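Local coordinates for protein aminotransferase (Streptomyces pactum, PDB 4ZM4) that belongs to the class-III aminotransferase family, whose members are pyridoxal-5'-phosphate-dependent enzymes, at residues Asp62-Met65 against Gly66-Pro69; Pro397-Arg400 against Arg401-Thr404; Tyr412-Asn416 against Ala417-Trp421. The protein carries 1 engineered substitution. All blocks are in the same frame, centred on the assembly; numbering follows the deposited sequence.

Contact 1: Asp62-Met65 against Gly66-Pro69; sequences DLNM and GYGP. With P3B ((3E,4R,5R)-4,5-dihydroxy-3-{[(Z)-{3-hydroxy-2-methyl-5-[(phosphonooxy)methyl]pyridin-4(1H)-ylidene}methyl]imino}cyclohex-1-ene-1-carboxylic acid), chain H.
N64 stands its carboxamide almost upright on the ring of Y67, the two planes 87° apart. ND2 comes down over the ring centre, 3.4 Å from Y67 CE2, while OD1 reaches out over the CE1 side at 3.7 Å. Carrying CG anti to the backbone N (chi1 -172°) brings the N64 amide over that face. The opposite face of the tyrosine meets the bound P3B, whose hydroxyl oxygen OAF lies 3.2 Å from Y67 CD1, so the ring lies between the N64 amide, over its centre, and the ligand, offset toward the rim of the other face. V310 of the second subunit also packs on Y67.

The backbone gives this pairing its curvature. Y67 N donates to N64 O at 3.2 Å, closing a turn. G66 suits its positive phi there, while M65 and Y67 adopt positive phi without being glycine. Before the turn, D62 OD1 accepts from N64 N (2.9 Å) and M65 N (3.0 Å), both arriving from one face of the carboxylate; a short acidic side chain suits this job. Its OD2 takes a hydrogen bond from a water and another from Y74 OH. That water accepts in turn from N64 ND2 (3.0 Å) and G66 N, which steadies the amide above the ring.

The result is an Asx turn, followed by a tight loop that presents an aromatic face to the ligand pocket of a class-III aminotransferase.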
loop_
_atom_site.group_PDB
_atom_site.type_symbol
_atom_site.label_atom_id
_atom_site.label_comp_id
_atom_site.label_asym_id
_atom_site.label_seq_id
_atom_site.Cartn_x
_atom_site.Cartn_y
_atom_site.Cartn_z
ATOM N N ASP B 62 3.540 -23.800 -10.067
ATOM C CA ASP B 62 2.586 -22.735 -9.792
ATOM C C ASP B 62 2.085 -22.113 -11.074
ATOM O O ASP B 62 2.882 -21.589 -11.858
ATOM C CB ASP B 62 3.271 -21.683 -8.929
ATOM C CG ASP B 62 2.275 -20.765 -8.179
ATOM O OD1 ASP B 62 1.104 -20.736 -8.546
ATOM O OD2 ASP B 62 2.691 -20.092 -7.227
ATOM N N LEU B 63 0.770 -22.192 -11.329
ATOM C CA LEU B 63 0.174 -21.528 -12.498
ATOM C C LEU B 63 -0.422 -20.165 -12.116
ATOM O O LEU B 63 -0.776 -19.373 -12.990
ATOM C CB LEU B 63 -0.896 -22.405 -13.137
ATOM C CG LEU B 63 -0.436 -23.767 -13.624
ATOM C CD1 LEU B 63 -1.606 -24.502 -14.215
ATOM C CD2 LEU B 63 0.703 -23.672 -14.633
ATOM N N ASN B 64 -0.509 -19.902 -10.813
ATOM C CA ASN B 64 -1.041 -18.647 -10.289
ATOM C C ASN B 64 0.038 -17.558 -10.158
ATOM O O ASN B 64 -0.224 -16.401 -10.404
ATOM C CB ASN B 64 -1.665 -18.928 -8.924
ATOM C CG ASN B 64 -2.426 -17.747 -8.374
ATOM O OD1 ASN B 64 -3.413 -17.302 -8.956
ATOM N ND2 ASN B 64 -1.982 -17.240 -7.221
ATOM N N MET B 65 1.229 -17.942 -9.715
ATOM C CA MET B 65 2.388 -17.051 -9.676
ATOM C C MET B 65 2.224 -15.750 -8.895
ATOM O O MET B 65 2.772 -14.692 -9.288
ATOM C CB MET B 65 2.848 -16.748 -11.117
ATOM C CG MET B 65 3.309 -17.987 -11.879
ATOM S SD MET B 65 4.696 -18.885 -11.147
ATOM C CE MET B 65 5.967 -17.623 -11.086
ATOM N N GLY B 66 1.498 -15.812 -7.783
ATOM C CA GLY B 66 1.372 -14.642 -6.922
ATOM C C GLY B 66 0.623 -13.508 -7.533
ATOM O O GLY B 66 0.847 -12.338 -7.212
ATOM N N TYR B 67 -0.267 -13.848 -8.429
ATOM C CA TYR B 67 -1.277 -12.926 -8.937
ATOM C C TYR B 67 -0.780 -11.795 -9.886
ATOM O O TYR B 67 -1.378 -10.712 -9.922
ATOM C CB TYR B 67 -2.115 -12.376 -7.766
ATOM C CG TYR B 67 -2.818 -13.434 -6.945
ATOM C CD1 TYR B 67 -4.072 -13.913 -7.299
ATOM C CD2 TYR B 67 -2.247 -13.933 -5.801
ATOM C CE1 TYR B 67 -4.738 -14.854 -6.517
ATOM C CE2 TYR B 67 -2.911 -14.866 -5.010
ATOM C CZ TYR B 67 -4.149 -15.336 -5.370
ATOM O OH TYR B 67 -4.784 -16.295 -4.589
ATOM N N GLY B 68 0.243 -12.070 -10.700
ATOM C CA GLY B 68 0.577 -11.203 -11.847
ATOM C C GLY B 68 1.953 -10.549 -11.997
ATOM O O GLY B 68 2.323 -10.180 -13.107
ATOM N N PRO B 69 2.699 -10.358 -10.903
ATOM C CA PRO B 69 3.973 -9.601 -11.011
ATOM C C PRO B 69 5.133 -10.309 -11.704
ATOM O O PRO B 69 6.011 -9.635 -12.227
ATOM C CB PRO B 69 4.385 -9.334 -9.553
ATOM C CG PRO B 69 3.274 -9.813 -8.707
ATOM C CD PRO B 69 2.420 -10.756 -9.519
HETATM O OAH P3B H . -4.466 -3.342 -3.865
HETATM P PBA P3B H . -3.631 -4.241 -4.869
HETATM O OAI P3B H . -3.938 -5.640 -4.428
HETATM O OAC P3B H . -2.133 -3.987 -4.819
HETATM O OAQ P3B H . -4.368 -3.883 -6.328
HETATM C CAM P3B H . -5.815 -3.707 -6.460
HETATM C CAV P3B H . -6.135 -4.019 -7.758
HETATM C CAL P3B H . -6.371 -2.961 -8.624
HETATM N NAP P3B H . -6.650 -3.248 -9.954
HETATM C CAU P3B H . -6.677 -4.544 -10.414
HETATM C CAA P3B H . -6.984 -4.822 -11.719
HETATM C CAW P3B H . -6.486 -5.554 -9.579
HETATM O OAE P3B H . -6.530 -6.803 -10.094
HETATM C CAX P3B H . -6.173 -5.360 -8.233
HETATM C CAJ P3B H . -5.979 -6.483 -7.353
HETATM N NAO P3B H . -6.245 -7.771 -7.755
HETATM C CAT P3B H . -6.177 -8.837 -6.895
HETATM C CAK P3B H . -6.013 -8.759 -5.484
HETATM C CAS P3B H . -6.029 -9.858 -4.632
HETATM C CAR P3B H . -5.802 -9.737 -3.248
HETATM O OAD P3B H . -5.712 -10.724 -2.501
HETATM O OAB P3B H . -5.761 -8.668 -2.689
HETATM C CAN P3B H . -5.976 -11.109 -5.109
HETATM C CAY P3B H . -6.009 -11.336 -6.629
HETATM O OAF P3B H . -6.874 -12.481 -6.751
HETATM C CAZ P3B H . -6.467 -10.105 -7.511
HETATM O OAG P3B H . -6.098 -10.139 -8.939
HETATM O O HOH W 1 0.793 -18.245 -6.473
#

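Contact 2: Pro397-Arg400 against Arg401-Thr404; sequences PRHR and RLQT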
loop_
_atom_site.group_PDB
_atom_site.type_symbol
_atom_site.label_atom_id
_atom_site.label_comp_id
_atom_site.label_asym_id
_atom_site.label_seq_id
_atom_site.Cartn_x
_atom_site.Cartn_y
_atom_site.Cartn_z
ATOM N N PRO B 397 -18.393 -26.216 -8.375
ATOM C CA PRO B 397 -17.984 -27.295 -7.468
ATOM C C PRO B 397 -17.016 -28.293 -8.090
ATOM O O PRO B 397 -16.079 -28.724 -7.411
ATOM C CB PRO B 397 -19.305 -27.983 -7.116
ATOM C CG PRO B 397 -20.329 -26.883 -7.243
ATOM C CD PRO B 397 -19.856 -26.035 -8.390
ATOM N N ARG B 398 -17.221 -28.646 -9.359
ATOM C CA ARG B 398 -16.286 -29.543 -10.037
ATOM C C ARG B 398 -14.926 -28.879 -10.248
ATOM O O ARG B 398 -13.910 -29.529 -10.078
ATOM C CB ARG B 398 -16.815 -30.063 -11.367
ATOM C CG ARG B 398 -17.529 -31.397 -11.269
ATOM C CD ARG B 398 -17.894 -31.992 -12.633
ATOM N NE ARG B 398 -18.624 -33.244 -12.470
ATOM C CZ ARG B 398 -19.900 -33.342 -12.136
ATOM N NH1 ARG B 398 -20.659 -32.268 -11.995
ATOM N NH2 ARG B 398 -20.427 -34.537 -11.954
ATOM N N HIS B 399 -14.895 -27.596 -10.580
ATOM C CA HIS B 399 -13.608 -26.923 -10.728
ATOM C C HIS B 399 -12.823 -26.898 -9.412
ATOM O O HIS B 399 -11.647 -27.246 -9.409
ATOM C CB HIS B 399 -13.742 -25.508 -11.315
ATOM C CG HIS B 399 -12.512 -25.068 -12.027
ATOM N ND1 HIS B 399 -12.282 -25.384 -13.344
ATOM C CD2 HIS B 399 -11.413 -24.408 -11.596
ATOM C CE1 HIS B 399 -11.107 -24.904 -13.712
ATOM N NE2 HIS B 399 -10.559 -24.307 -12.668
ATOM N N ARG B 400 -13.486 -26.550 -8.303
ATOM C CA ARG B 400 -12.868 -26.624 -6.976
ATOM C C ARG B 400 -12.294 -27.996 -6.735
ATOM O O ARG B 400 -11.201 -28.150 -6.169
ATOM C CB ARG B 400 -13.862 -26.284 -5.850
ATOM C CG ARG B 400 -14.235 -24.813 -5.737
ATOM C CD ARG B 400 -14.924 -24.426 -4.429
ATOM N NE ARG B 400 -13.929 -24.005 -3.431
ATOM C CZ ARG B 400 -13.270 -22.837 -3.434
ATOM N NH1 ARG B 400 -13.480 -21.916 -4.383
ATOM N NH2 ARG B 400 -12.388 -22.579 -2.477
ATOM N N ARG B 401 -13.042 -29.007 -7.134
ATOM C CA ARG B 401 -12.646 -30.389 -6.874
ATOM C C ARG B 401 -11.445 -30.713 -7.728
ATOM O O ARG B 401 -10.437 -31.231 -7.230
ATOM C CB ARG B 401 -13.822 -31.322 -7.164
ATOM C CG ARG B 401 -13.726 -32.720 -6.581
ATOM C CD ARG B 401 -15.075 -33.214 -6.103
ATOM N NE ARG B 401 -16.183 -33.196 -7.029
ATOM C CZ ARG B 401 -16.368 -34.025 -8.040
ATOM N NH1 ARG B 401 -15.431 -34.911 -8.386
ATOM N NH2 ARG B 401 -17.473 -33.934 -8.742
ATOM N N LEU B 402 -11.485 -30.279 -8.986
ATOM C CA LEU B 402 -10.320 -30.391 -9.886
ATOM C C LEU B 402 -9.047 -29.742 -9.341
ATOM O O LEU B 402 -7.959 -30.300 -9.502
ATOM C CB LEU B 402 -10.635 -29.800 -11.257
ATOM C CG LEU B 402 -9.582 -29.994 -12.337
ATOM C CD1 LEU B 402 -9.489 -31.468 -12.714
ATOM C CD2 LEU B 402 -9.896 -29.143 -13.560
ATOM N N GLN B 403 -9.143 -28.586 -8.697
ATOM C CA GLN B 403 -7.907 -27.939 -8.255
ATOM C C GLN B 403 -7.281 -28.606 -7.025
ATOM O O GLN B 403 -6.063 -28.644 -6.930
ATOM C CB GLN B 403 -8.021 -26.387 -8.112
ATOM C CG GLN B 403 -8.225 -25.797 -6.735
ATOM C CD GLN B 403 -7.091 -25.943 -5.738
ATOM O OE1 GLN B 403 -7.331 -26.404 -4.652
ATOM N NE2 GLN B 403 -5.915 -25.470 -6.057
ATOM N N THR B 404 -8.089 -29.143 -6.105
ATOM C CA THR B 404 -7.552 -30.017 -5.012
ATOM C C THR B 404 -6.769 -31.179 -5.603
ATOM O O THR B 404 -5.679 -31.512 -5.132
ATOM C CB THR B 404 -8.684 -30.567 -4.110
ATOM O OG1 THR B 404 -9.300 -29.496 -3.390
ATOM C CG2 THR B 404 -8.177 -31.589 -3.117
HETATM O O HOH W 2 -9.953 -27.041 -4.098
#
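H399 and L402 meet on the buried side of the alpha helix 396-408, about two turns of which are P397-T404. L402 N bonds to R398 O at 2.8 Å and Q403 N to H399 O at 2.9 Å, while the flanking bonds R401 N to P397 O and T404 N to R400 O complete the i to i+4 pattern. P397, lacking an N-H, fits the first turn, where helical N-H groups have no carbonyl partner within the helix.

The inner side is closely surrounded by the rest of the fold: H399, L402 and Q403 are all buried. L402 CD2 touches H399 CE1 only lightly, at 4.4 Å, but the leucine also packs on S442 and L443 of helix 429-444, where its branched apolar end suits a buried place. H399 lies on A417, its ND1 bonded to the backbone N of L373. Q403 packs on P415 and sends NE2 to F413 O.

Toward solvent the arginines lie more loosely. R398 runs extended, and R401, bent at chi2 (143°) and chi3 (54°), lies alongside it, pointing the same way. R401 NH2 sits 3.6 Å from R398 CG and above the rim of the R398 guanidinium. This proximity of like charges is probably eased by separate partners: D395 forms a salt bridge with R398, and L446 O accepts from R401.

Near R400 a single water donates to R400 O and to Q403 OE1, and accepts from T404 OG1 at 2.6 Å.

Contact 3: Tyr412-Asn416 against Ala417-Trp421; sequences YFHPN and ALEPW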
loop_
_atom_site.group_PDB
_atom_site.type_symbol
_atom_site.label_atom_id
_atom_site.label_comp_id
_atom_site.label_asym_id
_atom_site.label_seq_id
_atom_site.Cartn_x
_atom_site.Cartn_y
_atom_site.Cartn_z
ATOM N N TYR B 412 -0.484 -26.031 -8.835
ATOM C CA TYR B 412 -1.382 -25.119 -8.162
ATOM C C TYR B 412 -1.967 -24.088 -9.114
ATOM O O TYR B 412 -1.230 -23.327 -9.736
ATOM C CB TYR B 412 -0.690 -24.390 -7.007
ATOM C CG TYR B 412 -1.595 -23.406 -6.314
ATOM C CD1 TYR B 412 -2.570 -23.833 -5.439
ATOM C CD2 TYR B 412 -1.512 -22.037 -6.573
ATOM C CE1 TYR B 412 -3.437 -22.946 -4.810
ATOM C CE2 TYR B 412 -2.381 -21.133 -5.953
ATOM C CZ TYR B 412 -3.339 -21.599 -5.070
ATOM O OH TYR B 412 -4.189 -20.718 -4.439
ATOM N N PHE B 413 -3.302 -24.022 -9.148
ATOM C CA PHE B 413 -4.015 -22.856 -9.622
ATOM C C PHE B 413 -5.111 -22.493 -8.596
ATOM O O PHE B 413 -5.420 -23.304 -7.757
ATOM C CB PHE B 413 -4.573 -23.077 -11.038
ATOM C CG PHE B 413 -5.398 -24.312 -11.192
ATOM C CD1 PHE B 413 -6.746 -24.279 -10.926
ATOM C CD2 PHE B 413 -4.836 -25.498 -11.590
ATOM C CE1 PHE B 413 -7.515 -25.414 -11.051
ATOM C CE2 PHE B 413 -5.603 -26.635 -11.733
ATOM C CZ PHE B 413 -6.951 -26.598 -11.468
ATOM N N HIS B 414 -5.692 -21.290 -8.690
ATOM C CA HIS B 414 -6.743 -20.842 -7.760
ATOM C C HIS B 414 -8.027 -21.686 -7.970
ATOM O O HIS B 414 -8.405 -21.950 -9.102
ATOM C CB HIS B 414 -7.054 -19.367 -7.973
ATOM C CG HIS B 414 -7.839 -18.736 -6.867
ATOM N ND1 HIS B 414 -9.169 -19.010 -6.633
ATOM C CD2 HIS B 414 -7.489 -17.796 -5.959
ATOM C CE1 HIS B 414 -9.596 -18.308 -5.607
ATOM N NE2 HIS B 414 -8.604 -17.541 -5.195
ATOM N N PRO B 415 -8.690 -22.096 -6.881
ATOM C CA PRO B 415 -9.872 -22.958 -6.988
ATOM C C PRO B 415 -11.095 -22.364 -7.661
ATOM O O PRO B 415 -11.955 -23.134 -8.108
ATOM C CB PRO B 415 -10.231 -23.293 -5.536
ATOM C CG PRO B 415 -9.320 -22.499 -4.679
ATOM C CD PRO B 415 -8.174 -22.023 -5.505
ATOM N N ASN B 416 -11.196 -21.042 -7.695
ATOM C CA ASN B 416 -12.273 -20.371 -8.359
ATOM C C ASN B 416 -11.956 -20.326 -9.852
ATOM O O ASN B 416 -10.932 -19.804 -10.273
ATOM C CB ASN B 416 -12.453 -18.964 -7.790
ATOM C CG ASN B 416 -13.661 -18.251 -8.354
ATOM O OD1 ASN B 416 -14.167 -18.579 -9.435
ATOM N ND2 ASN B 416 -14.141 -17.282 -7.627
ATOM N N ALA B 417 -12.847 -20.860 -10.664
ATOM C CA ALA B 417 -12.593 -20.946 -12.094
ATOM C C ALA B 417 -12.383 -19.581 -12.773
ATOM O O ALA B 417 -11.716 -19.493 -13.799
ATOM C CB ALA B 417 -13.741 -21.702 -12.761
ATOM N N LEU B 418 -12.988 -18.539 -12.227
ATOM C CA LEU B 418 -12.893 -17.192 -12.783
ATOM C C LEU B 418 -11.582 -16.478 -12.454
ATOM O O LEU B 418 -11.308 -15.422 -13.007
ATOM C CB LEU B 418 -14.046 -16.346 -12.276
ATOM C CG LEU B 418 -15.454 -16.863 -12.607
ATOM C CD1 LEU B 418 -16.476 -16.083 -11.824
ATOM C CD2 LEU B 418 -15.743 -16.764 -14.081
ATOM N N GLU B 419 -10.756 -17.042 -11.586
ATOM C CA GLU B 419 -9.461 -16.454 -11.286
ATOM C C GLU B 419 -8.399 -16.918 -12.298
ATOM O O GLU B 419 -8.178 -18.101 -12.472
ATOM C CB GLU B 419 -9.030 -16.819 -9.878
ATOM C CG GLU B 419 -9.898 -16.185 -8.797
ATOM C CD GLU B 419 -9.721 -14.692 -8.704
ATOM O OE1 GLU B 419 -8.757 -14.141 -9.278
ATOM O OE2 GLU B 419 -10.571 -14.043 -8.071
ATOM N N PRO B 420 -7.725 -15.972 -12.954
ATOM C CA PRO B 420 -6.840 -16.350 -14.044
ATOM C C PRO B 420 -5.538 -17.065 -13.614
ATOM O O PRO B 420 -5.149 -17.009 -12.443
ATOM C CB PRO B 420 -6.539 -15.005 -14.711
ATOM C CG PRO B 420 -6.650 -14.003 -13.616
ATOM C CD PRO B 420 -7.720 -14.513 -12.702
ATOM N N TRP B 421 -4.933 -17.784 -14.565
ATOM C CA TRP B 421 -3.533 -18.238 -14.512
ATOM C C TRP B 421 -2.634 -17.119 -15.043
ATOM O O TRP B 421 -2.993 -16.413 -16.013
ATOM C CB TRP B 421 -3.338 -19.439 -15.463
ATOM C CG TRP B 421 -4.135 -20.689 -15.161
ATOM C CD1 TRP B 421 -5.107 -20.849 -14.224
ATOM C CD2 TRP B 421 -4.042 -21.942 -15.853
ATOM N NE1 TRP B 421 -5.610 -22.120 -14.283
ATOM C CE2 TRP B 421 -4.958 -22.814 -15.263
ATOM C CE3 TRP B 421 -3.254 -22.411 -16.914
ATOM C CZ2 TRP B 421 -5.118 -24.134 -15.704
ATOM C CZ3 TRP B 421 -3.420 -23.697 -17.349
ATOM C CH2 TRP B 421 -4.325 -24.554 -16.741
HETATM O O HOH W 3 -7.863 -20.540 -11.610
HETATM O O HOH W 4 -4.557 -19.448 -10.672
HETATM O O HOH W 5 -14.492 -22.755 -8.990
#
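N416 grips the following residues twice: its OD1 accepts from L418 N at 3.0 Å, an Asx turn, and its backbone O accepts from E419 N at 3.1 Å, closing a type I beta turn. Both donors sit above the plane of the carbonyl they reach. Asparagine suits the first position because CG, anti to the backbone N (chi1 -174°), brings OD1 back over the turn. Its own N-H goes to H414 ND1 at 3.1 Å, in the plane of the imidazole, which fixes the rotation of that ring. A water bridges the two arms of the loop, accepting from H414 N and donating to P420 O.

The ring face of H414 is then offered to E419, whose CG lies 3.7 Å from the ring centroid, almost on the normal, in a CH-pi contact. Further out, F413 and W421 lie side by side with their planes 34° apart. F413 CB is the touching atom, 3.5 Å from W421 NE1.

The polar bonds therefore set the shape of the loop and the aromatic pair closes its base. Because E419 uses aliphatic carbon against H414, its carboxylate need not be spent on the histidine, consistent with its place in the P3B pocket.

How the contacts relate
Contact 1 is wholly buried beside the bound P3B, contact 3 is partly buried, and contact 2, farthest from the chain centre, has an exposed flank. Contact 3 is the middle piece. It joins contact 1 through L63 N, which probably bonds to Y412 O where the chain leaves strand 59-62 beside strand 411-412, and through Y67 OH packing on H414 CD2. On its other side it meets the helix of contact 2, where H399 rests on F413 and A417. Contacts 1 and 3 are irregular loops shaped by Asx side chains accepting from nearby backbone N-H groups and by bridging waters, and both reach the ligand; contact 2 relies on regular helical bonds, with arginines outward.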